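DNA endonuclease I-CvuI (Chlorella vulgaris, PDB 5A77) cleaves double-stranded DNA as a LAGLIDADG endonuclease and is probably involved in intron homing. Local coordinates at residues 55-58 against 59-62. Sequence-based numbering, arbitrary orientation.
Sequences FILL and DIQK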
loop_
_atom_site.group_PDB
_atom_site.type_symbol
_atom_site.label_atom_id
_atom_site.label_comp_id
_atom_site.label_asym_id
_atom_site.label_seq_id
_atom_site.Cartn_x
_atom_site.Cartn_y
_atom_site.Cartn_z
ATOM N N PHE B 55 -6.864 -6.985 -11.810
ATOM C CA PHE B 55 -6.710 -8.408 -11.514
ATOM C C PHE B 55 -6.293 -8.702 -10.069
ATOM O O PHE B 55 -6.680 -9.736 -9.517
ATOM C CB PHE B 55 -5.714 -9.061 -12.491
ATOM C CG PHE B 55 -4.267 -8.653 -12.297
ATOM C CD1 PHE B 55 -3.445 -9.346 -11.419
ATOM C CD2 PHE B 55 -3.715 -7.625 -13.050
ATOM C CE1 PHE B 55 -2.112 -8.983 -11.245
ATOM C CE2 PHE B 55 -2.377 -7.261 -12.898
ATOM C CZ PHE B 55 -1.574 -7.938 -11.990
ATOM N N ILE B 56 -5.517 -7.804 -9.461
ATOM C CA ILE B 56 -5.023 -8.016 -8.095
ATOM C C ILE B 56 -6.183 -8.076 -7.060
ATOM O O ILE B 56 -6.106 -8.819 -6.081
ATOM C CB ILE B 56 -3.978 -6.917 -7.695
ATOM C CG1 ILE B 56 -3.053 -7.396 -6.565
ATOM C CG2 ILE B 56 -4.640 -5.584 -7.346
ATOM C CD1 ILE B 56 -2.122 -8.537 -6.964
ATOM N N LEU B 57 -7.256 -7.325 -7.302
ATOM C CA LEU B 57 -8.417 -7.327 -6.418
ATOM C C LEU B 57 -9.226 -8.637 -6.509
ATOM O O LEU B 57 -9.859 -9.059 -5.536
ATOM C CB LEU B 57 -9.319 -6.134 -6.735
ATOM C CG LEU B 57 -8.634 -4.780 -6.594
ATOM C CD1 LEU B 57 -9.621 -3.666 -6.838
ATOM C CD2 LEU B 57 -8.046 -4.657 -5.203
ATOM N N LEU B 58 -9.201 -9.266 -7.686
ATOM C CA LEU B 58 -9.774 -10.594 -7.872
ATOM C C LEU B 58 -8.902 -11.663 -7.209
ATOM O O LEU B 58 -9.424 -12.646 -6.692
ATOM C CB LEU B 58 -9.945 -10.906 -9.358
ATOM C CG LEU B 58 -10.863 -9.964 -10.146
ATOM C CD1 LEU B 58 -10.917 -10.368 -11.618
ATOM C CD2 LEU B 58 -12.262 -9.917 -9.538
ATOM N N ASP B 59 -7.579 -11.476 -7.224
ATOM C CA ASP B 59 -6.681 -12.346 -6.458
ATOM C C ASP B 59 -6.961 -12.248 -4.945
ATOM O O ASP B 59 -6.838 -13.224 -4.207
ATOM C CB ASP B 59 -5.215 -11.999 -6.710
ATOM C CG ASP B 59 -4.736 -12.383 -8.098
ATOM O OD1 ASP B 59 -5.437 -13.147 -8.808
ATOM O OD2 ASP B 59 -3.627 -11.932 -8.469
ATOM N N ILE B 60 -7.317 -11.060 -4.483
ATOM C CA ILE B 60 -7.525 -10.860 -3.058
ATOM C C ILE B 60 -8.844 -11.495 -2.652
ATOM O O ILE B 60 -8.948 -12.116 -1.601
ATOM C CB ILE B 60 -7.499 -9.365 -2.685
ATOM C CG1 ILE B 60 -6.065 -8.830 -2.780
ATOM C CG2 ILE B 60 -8.048 -9.158 -1.279
ATOM C CD1 ILE B 60 -5.956 -7.327 -2.859
ATOM N N GLN B 61 -9.840 -11.365 -3.517
ATOM C CA GLN B 61 -11.134 -11.988 -3.291
ATOM C C GLN B 61 -11.027 -13.503 -3.197
ATOM O O GLN B 61 -11.696 -14.126 -2.371
ATOM C CB GLN B 61 -12.107 -11.609 -4.403
ATOM C CG GLN B 61 -13.454 -12.275 -4.269
ATOM C CD GLN B 61 -14.346 -12.007 -5.460
ATOM O OE1 GLN B 61 -14.100 -12.504 -6.567
ATOM N NE2 GLN B 61 -15.391 -11.210 -5.246
ATOM N N LYS B 62 -10.191 -14.092 -4.046
ATOM C CA LYS B 62 -10.018 -15.544 -4.080
ATOM C C LYS B 62 -9.318 -16.033 -2.825
ATOM O O LYS B 62 -9.729 -17.030 -2.229
ATOM C CB LYS B 62 -9.221 -15.973 -5.316
ATOM C CG LYS B 62 -9.009 -17.474 -5.418
ATOM C CD LYS B 62 -8.657 -17.871 -6.834
ATOM C CE LYS B 62 -8.701 -19.382 -7.037
ATOM N NZ LYS B 62 -8.634 -19.748 -8.486
#
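Asp59 returns to the preceding turn of the helix in two ways, through its backbone and through its carboxylate. Its N donates to Phe55 O at 3.0 Å. The carboxylate hangs beside the same turn: OD2 comes up to the edge of the Phe55 ring, 3.9 Å from CD1 and close to the ring plane, and the two flat groups are inclined by 69°. On the Phe55 side, a chi1 of 70° puts CG between the backbone N and the carbonyl carbon, with the ring out at the flank of the helix and its CD1 edge facing Asp59. The same oxygen also lies 4.0 Å from Ile56 CD1, the two side chains crossing at about a right angle.

Ile60 follows with a weak bond from its N to Ile56 O. Its CG1 branch, set anti to the carbonyl carbon (chi1 -72°), packs against the far end of that carbonyl, 3.3 Å from Ile56 O, and carries CD1 to 4.1 Å from Leu57 CD2; the two side chains run side by side in the same direction. Gln61 N reaches Leu57 O at 3.1 Å, and the extended side chain sends NE2 to Gly67 O, tying the helix to Gly67, just before strand 68-71. Lys62 N closes the next i to i+4 bond on Leu58 O, also 3.1 Å, while its stretched chain leads away.

Helix 55-64 packs the Leu57 and Ile60 side against Val47 of strand 39-50 and Phe79 of strand 76-82, joining helix and sheet in the LAGLIDADG fold. Ile56 and Ile60 also touch Trp14 of helix 6-22, and Phe55 and Ile56 meet Leu100 of the second subunit.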